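Local atomic coordinates of Pgp2 (Campylobacter jejuni subsp. jejuni, PDB entry 6XJ6), a protein that probably trims peptidoglycan as an LD-carboxypeptidase and binds it through a pocket on its accessory NTF2-like domain, directing the helical shape of the cell. Residues Ser11-Lys16 with Asp171-Leu176; Ala28-Asn33 with Leu39-Tyr44; Tyr79-Lys84 with Glu145-Val150; Phe85-Pro90 with Gly115-Gly120. All blocks are in the same frame, centred on the assembly; numbering follows the deposited sequence.

Contacts 2, 3 and 4 lie within the YkuD catalytic domain, and one isoleucine, Ile118 of contact 4, touches the other two. Its CD1 lies 3.9 Å from Val30 CG1 of contact 2 and 4.0 Å from Leu81 CD1 of contact 3. Contacts 2 and 3 also meet directly, Val41 CG1 lying 3.6 Å from Val150 CG1. Contact 4 contains the predicted catalytic His119, and its Trp117 side chain comes within about 4 Å of that of Cys136, the predicted nucleophile. Contact 1, which joins two helices, has its centre about 38 Å from that of contact 4; along the sequence it encloses the other three.

Contact 1: Ser11-Lys16 with Asp171-Leu176; sequences SEIGDK and DQIASL
Ile13 meets Ile173 and Ala174 through a single methyl, CD1, and the flat group that matters beside them is the carbonyl of Ile13. Lys16 brings both of its nitrogens to Ile13 O from opposite faces of that plane: NZ stands well above one face at 3.2 Å, while the backbone N of Lys16 approaches from the other and closes a type II' turn. Lys16 NZ also reaches Glu12 O at 3.0 Å, in the carbonyl plane. The bend at the end of the lysine chain (chi4 59°) turns the ammonium toward these two carbonyls. At the C-terminal end of a helix such carbonyls lack the usual helical partners, and a positive charge there probably interacts favourably with the helix dipole. Gly14 suits the turn because its positive phi is comfortable for a residue without a side chain.

Across the contact, Ile13 CD1 lies 3.7 Å from Ile173 CG2, 4.1 Å from the backbone Ala174 N and 4.3 Å from Ala174 CB. The nearly extended chi2 of Ile13 (162°) carries this methyl out to the neighbouring helix, where the small alanine permits a close approach.

The contact sets the end of helix 6-13 against the start of helix 170-188. Tyr22 of strand 22-23 touches both isoleucines, Trp9 and Leu10 pack on Ala174, and Lys6 forms a salt bridge with Asp171.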
loop_
_atom_site.group_PDB
_atom_site.type_symbol
_atom_site.label_atom_id
_atom_site.label_comp_id
_atom_site.label_asym_id
_atom_site.label_seq_id
_atom_site.Cartn_x
_atom_site.Cartn_y
_atom_site.Cartn_z
ATOM N N SER A 11 -17.075 3.144 15.687
ATOM C CA SER A 11 -18.152 2.196 15.950
ATOM C C SER A 11 -18.153 1.070 14.924
ATOM O O SER A 11 -18.339 -0.101 15.279
ATOM C CB SER A 11 -19.493 2.933 15.950
ATOM O OG SER A 11 -20.565 2.030 16.107
ATOM N N GLU A 12 -17.938 1.403 13.647
ATOM C CA GLU A 12 -17.908 0.382 12.607
ATOM C C GLU A 12 -16.753 -0.585 12.820
ATOM O O GLU A 12 -16.907 -1.799 12.631
ATOM C CB GLU A 12 -17.789 1.044 11.234
ATOM C CG GLU A 12 -18.965 1.922 10.866
ATOM C CD GLU A 12 -20.254 1.139 10.736
ATOM O OE1 GLU A 12 -20.390 0.377 9.758
ATOM O OE2 GLU A 12 -21.125 1.278 11.620
ATOM N N ILE A 13 -15.585 -0.065 13.203
ATOM C CA ILE A 13 -14.422 -0.915 13.435
ATOM C C ILE A 13 -14.651 -1.816 14.639
ATOM O O ILE A 13 -14.289 -2.999 14.625
ATOM C CB ILE A 13 -13.157 -0.049 13.593
ATOM C CG1 ILE A 13 -12.790 0.606 12.262
ATOM C CG2 ILE A 13 -11.986 -0.879 14.111
ATOM C CD1 ILE A 13 -11.850 1.774 12.408
ATOM N N GLY A 14 -15.243 -1.274 15.698
ATOM C CA GLY A 14 -15.500 -2.081 16.876
ATOM C C GLY A 14 -14.228 -2.700 17.414
ATOM O O GLY A 14 -13.178 -2.054 17.507
ATOM N N ASP A 15 -14.315 -3.981 17.769
ATOM C CA ASP A 15 -13.196 -4.710 18.347
ATOM C C ASP A 15 -12.400 -5.482 17.304
ATOM O O ASP A 15 -11.630 -6.378 17.660
ATOM C CB ASP A 15 -13.693 -5.648 19.450
ATOM C CG ASP A 15 -14.311 -4.902 20.608
ATOM O OD1 ASP A 15 -13.918 -3.739 20.846
ATOM O OD2 ASP A 15 -15.189 -5.476 21.277
ATOM N N LYS A 16 -12.561 -5.148 16.027
ATOM C CA LYS A 16 -11.842 -5.850 14.975
ATOM C C LYS A 16 -10.340 -5.636 15.109
ATOM O O LYS A 16 -9.873 -4.591 15.568
ATOM C CB LYS A 16 -12.303 -5.355 13.608
ATOM C CG LYS A 16 -13.725 -5.746 13.291
ATOM C CD LYS A 16 -14.274 -5.000 12.095
ATOM C CE LYS A 16 -15.793 -5.165 11.978
ATOM N NZ LYS A 16 -16.549 -4.680 13.175
ATOM N N ASP A 171 -7.818 4.462 16.104
ATOM C CA ASP A 171 -8.122 5.888 16.060
ATOM C C ASP A 171 -7.628 6.516 14.767
ATOM O O ASP A 171 -8.268 7.425 14.226
ATOM C CB ASP A 171 -7.492 6.599 17.254
ATOM C CG ASP A 171 -7.827 8.078 17.292
ATOM O OD1 ASP A 171 -8.949 8.419 17.726
ATOM O OD2 ASP A 171 -6.974 8.897 16.877
ATOM N N GLN A 172 -6.484 6.042 14.260
ATOM C CA GLN A 172 -5.919 6.580 13.026
ATOM C C GLN A 172 -6.734 6.153 11.808
ATOM O O GLN A 172 -6.982 6.959 10.905
ATOM C CB GLN A 172 -4.464 6.123 12.884
ATOM C CG GLN A 172 -3.521 6.731 13.920
ATOM C CD GLN A 172 -2.122 6.109 13.923
ATOM O OE1 GLN A 172 -1.842 5.146 13.204
ATOM N NE2 GLN A 172 -1.239 6.663 14.744
ATOM N N ILE A 173 -7.145 4.885 11.752
ATOM C CA ILE A 173 -7.982 4.446 10.642
ATOM C C ILE A 173 -9.292 5.217 10.636
ATOM O O ILE A 173 -9.761 5.670 9.588
ATOM C CB ILE A 173 -8.200 2.924 10.707
ATOM C CG1 ILE A 173 -6.878 2.209 10.425
ATOM C CG2 ILE A 173 -9.312 2.491 9.752
ATOM C CD1 ILE A 173 -6.978 0.714 10.406
ATOM N N ALA A 174 -9.899 5.386 11.812
ATOM C CA ALA A 174 -11.175 6.086 11.892
ATOM C C ALA A 174 -11.038 7.546 11.481
ATOM O O ALA A 174 -11.892 8.080 10.757
ATOM C CB ALA A 174 -11.732 5.979 13.308
ATOM N N SER A 175 -9.985 8.219 11.949
ATOM C CA SER A 175 -9.803 9.616 11.574
ATOM C C SER A 175 -9.530 9.748 10.081
ATOM O O SER A 175 -10.037 10.670 9.430
ATOM C CB SER A 175 -8.688 10.256 12.401
ATOM O OG SER A 175 -7.412 9.774 12.021
ATOM N N LEU A 176 -8.746 8.828 9.515
ATOM C CA LEU A 176 -8.457 8.903 8.088
ATOM C C LEU A 176 -9.708 8.663 7.253
ATOM O O LEU A 176 -9.906 9.318 6.224
ATOM C CB LEU A 176 -7.356 7.912 7.712
ATOM C CG LEU A 176 -5.929 8.322 8.078
ATOM C CD1 LEU A 176 -4.980 7.182 7.777
ATOM C CD2 LEU A 176 -5.491 9.582 7.337
#

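Contact 2: Ala28-Asn33 with Leu39-Tyr44; sequences AIVLTN and LRVYSY
Ile29 and Tyr42 form one of two hydrogen-bonded pairs in this antiparallel ladder, with Ile29 N to Tyr42 O at 2.7 Å and Tyr42 N to Ile29 O at 2.9 Å. In the other, Leu31 N to Arg40 O and Arg40 N to Leu31 O are both 2.8 Å. Ala28 with Ser43, Val30 with Val41 and Thr32 with Leu39 are non-hydrogen-bonded pairs, and CA-H...O contacts, such as Val41 CA to Ile29 O, supplement the ladder.

Apolar packing differs between the two faces. On the face of Val30, Val41 and Leu39, Val30 CG1 lies 3.8 Å from Leu39 CD1, and the two valines meet through their CG2 methyls. Beta-branched residues and leucine suit this buried face. On the other face, Leu31 CD2 approaches Tyr42 CE2 obliquely at 3.9 Å, and Ile29 CD1 rests on Tyr44 CB, their side chains running alongside each other. The Arg40 side chain starts on this face, but its guanidinium group leads off to a salt bridge with Glu54.

A van der Waals contact of hydroxyl with methyl stands apart: Thr32 OG1, turned beside its own backbone N (chi1 -58°), comes 3.4 Å from Leu39 CD1.

These strands make a beta hairpin inside a mixed sheet. Strand 156-161 borders strand 27-33, strand 48-56 borders strand 38-45, and helix 141-151 covers the face bearing Leu39 and Val41.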
loop_
_atom_site.group_PDB
_atom_site.type_symbol
_atom_site.label_atom_id
_atom_site.label_comp_id
_atom_site.label_asym_id
_atom_site.label_seq_id
_atom_site.Cartn_x
_atom_site.Cartn_y
_atom_site.Cartn_z
ATOM N N ALA A 28 -5.127 -11.395 2.153
ATOM C CA ALA A 28 -3.957 -11.916 2.833
ATOM C C ALA A 28 -2.890 -10.834 2.835
ATOM O O ALA A 28 -2.773 -10.058 1.880
ATOM C CB ALA A 28 -3.408 -13.162 2.137
ATOM N N ILE A 29 -2.112 -10.790 3.911
ATOM C CA ILE A 29 -1.013 -9.840 4.045
ATOM C C ILE A 29 0.273 -10.624 4.250
ATOM O O ILE A 29 0.394 -11.380 5.221
ATOM C CB ILE A 29 -1.233 -8.859 5.203
ATOM C CG1 ILE A 29 -2.562 -8.108 5.039
ATOM C CG2 ILE A 29 -0.065 -7.887 5.281
ATOM C CD1 ILE A 29 -3.665 -8.657 5.905
ATOM N N VAL A 30 1.234 -10.433 3.348
ATOM C CA VAL A 30 2.570 -11.003 3.468
ATOM C C VAL A 30 3.412 -9.966 4.201
ATOM O O VAL A 30 3.762 -8.925 3.636
ATOM C CB VAL A 30 3.161 -11.301 2.082
ATOM C CG1 VAL A 30 4.565 -11.873 2.192
ATOM C CG2 VAL A 30 2.256 -12.246 1.312
ATOM N N LEU A 31 3.726 -10.242 5.461
ATOM C CA LEU A 31 4.443 -9.317 6.327
ATOM C C LEU A 31 5.879 -9.802 6.469
ATOM O O LEU A 31 6.119 -10.898 6.987
ATOM C CB LEU A 31 3.766 -9.233 7.698
ATOM C CG LEU A 31 4.431 -8.351 8.763
ATOM C CD1 LEU A 31 4.419 -6.894 8.322
ATOM C CD2 LEU A 31 3.763 -8.523 10.134
ATOM N N THR A 32 6.826 -8.986 6.005
ATOM C CA THR A 32 8.248 -9.277 6.113
ATOM C C THR A 32 8.917 -8.199 6.951
ATOM O O THR A 32 8.651 -7.007 6.769
ATOM C CB THR A 32 8.902 -9.296 4.717
ATOM O OG1 THR A 32 8.264 -10.275 3.894
ATOM C CG2 THR A 32 10.383 -9.633 4.803
ATOM N N ASN A 33 9.804 -8.617 7.853
ATOM C CA ASN A 33 10.638 -7.693 8.612
ATOM C C ASN A 33 12.092 -7.929 8.228
ATOM O O ASN A 33 12.627 -9.023 8.442
ATOM C CB ASN A 33 10.437 -7.878 10.117
ATOM C CG ASN A 33 11.177 -6.832 10.933
ATOM O OD1 ASN A 33 12.406 -6.850 11.022
ATOM N ND2 ASN A 33 10.433 -5.907 11.520
ATOM N N LEU A 39 9.263 -13.808 7.560
ATOM C CA LEU A 39 8.127 -13.555 6.688
ATOM C C LEU A 39 6.945 -14.361 7.205
ATOM O O LEU A 39 7.081 -15.555 7.501
ATOM C CB LEU A 39 8.444 -13.942 5.237
ATOM C CG LEU A 39 7.331 -13.717 4.203
ATOM C CD1 LEU A 39 7.937 -13.435 2.825
ATOM C CD2 LEU A 39 6.384 -14.916 4.113
ATOM N N ARG A 40 5.797 -13.701 7.336
ATOM C CA ARG A 40 4.563 -14.345 7.755
ATOM C C ARG A 40 3.469 -13.969 6.770
ATOM O O ARG A 40 3.503 -12.893 6.173
ATOM C CB ARG A 40 4.164 -13.908 9.172
ATOM C CG ARG A 40 5.079 -14.459 10.251
ATOM C CD ARG A 40 4.953 -13.739 11.583
ATOM N NE ARG A 40 5.716 -14.452 12.602
ATOM C CZ ARG A 40 6.171 -13.918 13.733
ATOM N NH1 ARG A 40 5.950 -12.641 14.021
ATOM N NH2 ARG A 40 6.859 -14.671 14.582
ATOM N N VAL A 41 2.520 -14.877 6.568
ATOM C CA VAL A 41 1.318 -14.580 5.801
ATOM C C VAL A 41 0.136 -14.628 6.749
ATOM O O VAL A 41 -0.080 -15.631 7.445
ATOM C CB VAL A 41 1.109 -15.534 4.615
ATOM C CG1 VAL A 41 -0.104 -15.082 3.811
ATOM C CG2 VAL A 41 2.341 -15.568 3.725
ATOM N N TYR A 42 -0.626 -13.546 6.770
ATOM C CA TYR A 42 -1.811 -13.441 7.601
ATOM C C TYR A 42 -3.038 -13.320 6.720
ATOM O O TYR A 42 -3.035 -12.579 5.738
ATOM C CB TYR A 42 -1.751 -12.196 8.468
ATOM C CG TYR A 42 -0.702 -12.240 9.538
ATOM C CD1 TYR A 42 -0.959 -12.839 10.765
ATOM C CD2 TYR A 42 0.545 -11.668 9.334
ATOM C CE1 TYR A 42 0.003 -12.872 11.749
ATOM C CE2 TYR A 42 1.508 -11.697 10.314
ATOM C CZ TYR A 42 1.233 -12.297 11.519
ATOM O OH TYR A 42 2.197 -12.327 12.503
ATOM N N SER A 43 -4.082 -14.069 7.062
ATOM C CA SER A 43 -5.388 -13.882 6.455
ATOM C C SER A 43 -6.196 -12.920 7.315
ATOM O O SER A 43 -6.132 -12.965 8.547
ATOM C CB SER A 43 -6.127 -15.216 6.342
ATOM O OG SER A 43 -6.346 -15.784 7.618
ATOM N N TYR A 44 -6.942 -12.041 6.656
ATOM C CA TYR A 44 -7.844 -11.108 7.315
ATOM C C TYR A 44 -9.248 -11.447 6.855
ATOM O O TYR A 44 -9.517 -11.456 5.650
ATOM C CB TYR A 44 -7.502 -9.677 6.904
ATOM C CG TYR A 44 -8.446 -8.605 7.415
ATOM C CD1 TYR A 44 -9.648 -8.344 6.774
ATOM C CD2 TYR A 44 -8.116 -7.833 8.521
ATOM C CE1 TYR A 44 -10.500 -7.354 7.231
ATOM C CE2 TYR A 44 -8.956 -6.841 8.978
ATOM C CZ TYR A 44 -10.144 -6.603 8.330
ATOM O OH TYR A 44 -10.977 -5.611 8.791
#

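Contact 3: Tyr79-Lys84 with Glu145-Val150; sequences YELGRK and EKFAQV
Leu81 and Lys84 pack against Phe147 and Ala148 in a small apolar contact of the YkuD catalytic domain, where the chain leaving strand 77-80 passes helix 141-151. The two backbones stay well apart, their closest CA atoms being those of Lys84 and Ala148 at 7.1 Å, so side chains bridge the gap.

Phe147 has CG anti to its backbone N (chi1 179°), which sends the ring out from the helix to meet Leu81 coming from the opposite direction. The touching methyl lies at the ring edge, near its plane, so this is not packing over a face. Other aromatic rings complete the surroundings: Phe97 and Phe53 each make edge-to-face pairs with Phe147. A large flat side chain suits this buried position, since several neighbours can use different parts of it.

Further along, Lys84 CD touches Ala148 CB at 4.1 Å, the small alanine letting the lysine come close to the helix. The lysine remains exposed and makes a cation-pi interaction with Phe95. Its NZ is 5.0 Å from Glu145 OE1, too far for a salt bridge, although the opposite charges probably attract weakly. Where the contact meets the buried Phe147, Leu81 CD2 lies 4.0 Å from Phe147 CZ.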
loop_
_atom_site.group_PDB
_atom_site.type_symbol
_atom_site.label_atom_id
_atom_site.label_comp_id
_atom_site.label_asym_id
_atom_site.label_seq_id
_atom_site.Cartn_x
_atom_site.Cartn_y
_atom_site.Cartn_z
ATOM N N TYR A 79 2.770 -2.909 -0.666
ATOM C CA TYR A 79 2.726 -3.285 -2.069
ATOM C C TYR A 79 1.655 -4.354 -2.256
ATOM O O TYR A 79 0.938 -4.725 -1.318
ATOM C CB TYR A 79 4.112 -3.778 -2.525
ATOM C CG TYR A 79 5.159 -2.704 -2.416
ATOM C CD1 TYR A 79 5.911 -2.553 -1.257
ATOM C CD2 TYR A 79 5.364 -1.812 -3.454
ATOM C CE1 TYR A 79 6.840 -1.548 -1.136
ATOM C CE2 TYR A 79 6.303 -0.804 -3.348
ATOM C CZ TYR A 79 7.034 -0.673 -2.185
ATOM O OH TYR A 79 7.943 0.340 -2.070
ATOM N N GLU A 80 1.544 -4.847 -3.480
ATOM C CA GLU A 80 0.684 -5.971 -3.799
ATOM C C GLU A 80 1.522 -7.089 -4.394
ATOM O O GLU A 80 2.617 -6.859 -4.921
ATOM C CB GLU A 80 -0.420 -5.559 -4.771
ATOM C CG GLU A 80 -1.244 -4.415 -4.256
ATOM C CD GLU A 80 -2.138 -3.849 -5.310
ATOM O OE1 GLU A 80 -3.094 -4.551 -5.690
ATOM O OE2 GLU A 80 -1.861 -2.719 -5.777
ATOM N N LEU A 81 0.994 -8.306 -4.297
ATOM C CA LEU A 81 1.653 -9.493 -4.822
ATOM C C LEU A 81 0.868 -10.051 -6.001
ATOM O O LEU A 81 -0.357 -10.215 -5.923
ATOM C CB LEU A 81 1.779 -10.571 -3.749
ATOM C CG LEU A 81 2.803 -11.660 -4.066
ATOM C CD1 LEU A 81 4.222 -11.116 -4.027
ATOM C CD2 LEU A 81 2.643 -12.805 -3.082
ATOM N N GLY A 82 1.581 -10.341 -7.090
ATOM C CA GLY A 82 0.988 -10.960 -8.253
ATOM C C GLY A 82 0.910 -12.472 -8.126
ATOM O O GLY A 82 1.305 -13.072 -7.127
ATOM N N ARG A 83 0.397 -13.093 -9.183
ATOM C CA ARG A 83 0.146 -14.525 -9.184
ATOM C C ARG A 83 1.441 -15.302 -9.390
ATOM O O ARG A 83 2.403 -14.809 -9.987
ATOM C CB ARG A 83 -0.848 -14.890 -10.291
ATOM N N LYS A 84 1.455 -16.533 -8.883
ATOM C CA LYS A 84 2.580 -17.433 -9.096
ATOM C C LYS A 84 2.940 -17.483 -10.575
ATOM O O LYS A 84 2.063 -17.613 -11.436
ATOM C CB LYS A 84 2.198 -18.835 -8.620
ATOM C CG LYS A 84 3.335 -19.845 -8.683
ATOM C CD LYS A 84 2.977 -21.159 -7.997
ATOM C CE LYS A 84 1.927 -21.928 -8.761
ATOM N NZ LYS A 84 1.623 -23.221 -8.087
ATOM N N GLU A 145 5.838 -24.398 -1.688
ATOM C CA GLU A 145 4.538 -24.976 -2.007
ATOM C C GLU A 145 3.489 -24.533 -1.000
ATOM O O GLU A 145 2.364 -24.186 -1.379
ATOM C CB GLU A 145 4.624 -26.502 -2.066
ATOM C CG GLU A 145 5.343 -27.032 -3.298
ATOM C CD GLU A 145 4.647 -26.650 -4.592
ATOM O OE1 GLU A 145 3.492 -26.173 -4.534
ATOM O OE2 GLU A 145 5.258 -26.823 -5.667
ATOM N N LYS A 146 3.843 -24.513 0.290
ATOM C CA LYS A 146 2.892 -24.055 1.297
ATOM C C LYS A 146 2.586 -22.575 1.125
ATOM O O LYS A 146 1.424 -22.162 1.208
ATOM C CB LYS A 146 3.416 -24.333 2.706
ATOM C CG LYS A 146 2.470 -23.808 3.795
ATOM C CD LYS A 146 2.912 -24.164 5.210
ATOM C CE LYS A 146 1.921 -23.605 6.234
ATOM N NZ LYS A 146 2.225 -24.014 7.636
ATOM N N PHE A 147 3.612 -21.759 0.882
ATOM C CA PHE A 147 3.376 -20.346 0.611
ATOM C C PHE A 147 2.418 -20.172 -0.567
ATOM O O PHE A 147 1.464 -19.385 -0.500
ATOM C CB PHE A 147 4.708 -19.644 0.341
ATOM C CG PHE A 147 4.564 -18.185 0.033
ATOM C CD1 PHE A 147 4.432 -17.746 -1.274
ATOM C CD2 PHE A 147 4.538 -17.250 1.052
ATOM C CE1 PHE A 147 4.282 -16.406 -1.564
ATOM C CE2 PHE A 147 4.394 -15.912 0.774
ATOM C CZ PHE A 147 4.264 -15.482 -0.540
ATOM N N ALA A 148 2.651 -20.914 -1.653
ATOM C CA ALA A 148 1.807 -20.788 -2.838
ATOM C C ALA A 148 0.363 -21.159 -2.532
ATOM O O ALA A 148 -0.566 -20.495 -3.005
ATOM C CB ALA A 148 2.355 -21.662 -3.963
ATOM N N GLN A 149 0.157 -22.218 -1.742
ATOM C CA GLN A 149 -1.194 -22.635 -1.391
ATOM C C GLN A 149 -1.905 -21.565 -0.573
ATOM O O GLN A 149 -3.108 -21.338 -0.747
ATOM C CB GLN A 149 -1.136 -23.951 -0.618
ATOM C CG GLN A 149 -0.640 -25.126 -1.443
ATOM C CD GLN A 149 -0.426 -26.375 -0.610
ATOM O OE1 GLN A 149 -0.521 -26.342 0.618
ATOM N NE2 GLN A 149 -0.137 -27.488 -1.276
ATOM N N VAL A 150 -1.178 -20.885 0.317
ATOM C CA VAL A 150 -1.811 -19.903 1.193
ATOM C C VAL A 150 -2.225 -18.656 0.424
ATOM O O VAL A 150 -3.223 -18.015 0.767
ATOM C CB VAL A 150 -0.894 -19.571 2.389
ATOM C CG1 VAL A 150 -1.390 -18.342 3.144
ATOM C CG2 VAL A 150 -0.795 -20.764 3.330
#

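Contact 4: Phe85-Pro90 with Gly115-Gly120; sequences FNPGDP and GIWIHG
Phe85 and Pro87 face Trp117 from an irregular segment, whereas Trp117 belongs to the short strand 117-119. The backbones do not pair: their nearest CA atoms, those of Pro87 and His119, are 9.5 Å apart. The ring of Pro87 restrains its own phi, just before Gly88, which takes a positive phi of 77° that suits a residue lacking a side chain.

The side chains close this distance with a T-shaped aromatic pair. The edge of Phe85 is directed at a face of the Trp117 six-membered ring, with planes at 89° and centroids 4.9 Å apart. Phe85 CZ sits over the centre of that six-membered ring, 3.7 Å from Trp117 CE2, while Gly115 O lies toward the rim of the opposite face. The broad indole gives the phenyl C-H groups a wide pi surface. Phe85 CG lies between its backbone N and carbonyl carbon (chi1 72°), a crowded position that aims the ring at Trp117. Pro87 adds its CG, 4.0 Å from Trp117 CZ3.

At the end of this strand, His119 ND1 donates to the carbonyl of the next residue, Gly120 O, at 2.8 Å in the plane of both groups, which helps fix the imidazole's rotation. His119 is the predicted proton donor/acceptor, and its side chain touches Cys136, the predicted nucleophile. Tyr92 meets both Trp117 and His119, and strand 117-119 runs between strands 97-98 and 137-138.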
loop_
_atom_site.group_PDB
_atom_site.type_symbol
_atom_site.label_atom_id
_atom_site.label_comp_id
_atom_site.label_asym_id
_atom_site.label_seq_id
_atom_site.Cartn_x
_atom_site.Cartn_y
_atom_site.Cartn_z
ATOM N N PHE A 85 4.237 -17.379 -10.870
ATOM C CA PHE A 85 4.712 -17.500 -12.239
ATOM C C PHE A 85 6.038 -18.248 -12.262
ATOM O O PHE A 85 6.701 -18.415 -11.237
ATOM C CB PHE A 85 4.839 -16.131 -12.928
ATOM C CG PHE A 85 5.981 -15.296 -12.430
ATOM C CD1 PHE A 85 7.198 -15.307 -13.092
ATOM C CD2 PHE A 85 5.843 -14.489 -11.320
ATOM C CE1 PHE A 85 8.253 -14.537 -12.649
ATOM C CE2 PHE A 85 6.902 -13.715 -10.876
ATOM C CZ PHE A 85 8.106 -13.744 -11.542
ATOM N N ASN A 86 6.406 -18.706 -13.456
ATOM C CA ASN A 86 7.631 -19.475 -13.664
ATOM C C ASN A 86 8.682 -18.629 -14.371
ATOM O O ASN A 86 8.561 -18.383 -15.580
ATOM C CB ASN A 86 7.317 -20.717 -14.490
ATOM C CG ASN A 86 6.374 -21.641 -13.781
ATOM O OD1 ASN A 86 5.239 -21.836 -14.212
ATOM N ND2 ASN A 86 6.828 -22.204 -12.662
ATOM N N PRO A 87 9.728 -18.177 -13.677
ATOM C CA PRO A 87 10.779 -17.402 -14.358
ATOM C C PRO A 87 11.462 -18.145 -15.498
ATOM O O PRO A 87 12.018 -17.499 -16.396
ATOM C CB PRO A 87 11.767 -17.085 -13.228
ATOM C CG PRO A 87 10.934 -17.140 -11.970
ATOM C CD PRO A 87 9.934 -18.230 -12.218
ATOM N N GLY A 88 11.453 -19.473 -15.493
ATOM C CA GLY A 88 12.149 -20.213 -16.527
ATOM C C GLY A 88 13.646 -20.257 -16.347
ATOM O O GLY A 88 14.366 -20.581 -17.297
ATOM N N ASP A 89 14.133 -19.939 -15.155
ATOM C CA ASP A 89 15.547 -19.957 -14.813
ATOM C C ASP A 89 15.651 -20.604 -13.437
ATOM O O ASP A 89 15.087 -20.077 -12.471
ATOM C CB ASP A 89 16.083 -18.524 -14.801
ATOM C CG ASP A 89 17.536 -18.429 -14.370
ATOM O OD1 ASP A 89 18.110 -19.433 -13.893
ATOM O OD2 ASP A 89 18.107 -17.323 -14.510
ATOM N N PRO A 90 16.342 -21.742 -13.299
ATOM C CA PRO A 90 16.341 -22.449 -12.008
ATOM C C PRO A 90 17.002 -21.676 -10.888
ATOM O O PRO A 90 16.923 -22.107 -9.731
ATOM C CB PRO A 90 17.115 -23.739 -12.313
ATOM C CG PRO A 90 18.027 -23.361 -13.421
ATOM C CD PRO A 90 17.252 -22.383 -14.267
ATOM N N GLY A 115 11.604 -5.644 -10.443
ATOM C CA GLY A 115 11.997 -7.032 -10.279
ATOM C C GLY A 115 12.134 -7.445 -8.832
ATOM O O GLY A 115 13.015 -8.253 -8.497
ATOM N N ILE A 116 11.280 -6.915 -7.960
ATOM C CA ILE A 116 11.271 -7.280 -6.552
ATOM C C ILE A 116 10.230 -8.377 -6.388
ATOM O O ILE A 116 9.020 -8.121 -6.421
ATOM C CB ILE A 116 10.974 -6.074 -5.650
ATOM C CG1 ILE A 116 12.011 -4.967 -5.868
ATOM C CG2 ILE A 116 10.921 -6.504 -4.195
ATOM C CD1 ILE A 116 13.458 -5.381 -5.618
ATOM N N TRP A 117 10.713 -9.603 -6.228
ATOM C CA TRP A 117 9.892 -10.796 -6.193
ATOM C C TRP A 117 10.111 -11.528 -4.880
ATOM O O TRP A 117 11.098 -11.306 -4.174
ATOM C CB TRP A 117 10.305 -11.777 -7.301
ATOM C CG TRP A 117 10.268 -11.239 -8.696
ATOM C CD1 TRP A 117 9.671 -10.094 -9.127
ATOM C CD2 TRP A 117 10.836 -11.858 -9.852
ATOM N NE1 TRP A 117 9.850 -9.951 -10.489
ATOM C CE2 TRP A 117 10.558 -11.029 -10.954
ATOM C CE3 TRP A 117 11.564 -13.034 -10.059
ATOM C CZ2 TRP A 117 10.990 -11.331 -12.242
ATOM C CZ3 TRP A 117 11.985 -13.336 -11.338
ATOM C CH2 TRP A 117 11.693 -12.492 -12.414
ATOM N N ILE A 118 9.164 -12.408 -4.567
ATOM C CA ILE A 118 9.358 -13.476 -3.601
ATOM C C ILE A 118 9.602 -14.742 -4.407
ATOM O O ILE A 118 8.824 -15.067 -5.313
ATOM C CB ILE A 118 8.124 -13.629 -2.696
ATOM C CG1 ILE A 118 7.907 -12.352 -1.875
ATOM C CG2 ILE A 118 8.258 -14.866 -1.792
ATOM C CD1 ILE A 118 6.599 -12.342 -1.063
ATOM N N HIS A 119 10.687 -15.447 -4.106
ATOM C CA HIS A 119 11.027 -16.639 -4.871
ATOM C C HIS A 119 11.815 -17.584 -3.972
ATOM O O HIS A 119 11.848 -17.423 -2.747
ATOM C CB HIS A 119 11.736 -16.265 -6.184
ATOM C CG HIS A 119 13.020 -15.514 -6.005
ATOM N ND1 HIS A 119 14.121 -16.052 -5.378
ATOM C CD2 HIS A 119 13.380 -14.268 -6.395
ATOM C CE1 HIS A 119 15.106 -15.167 -5.388
ATOM N NE2 HIS A 119 14.683 -14.077 -6.000
ATOM N N GLY A 120 12.432 -18.595 -4.585
ATOM C CA GLY A 120 13.157 -19.609 -3.873
ATOM C C GLY A 120 14.653 -19.520 -4.078
ATOM O O GLY A 120 15.207 -18.464 -4.419
#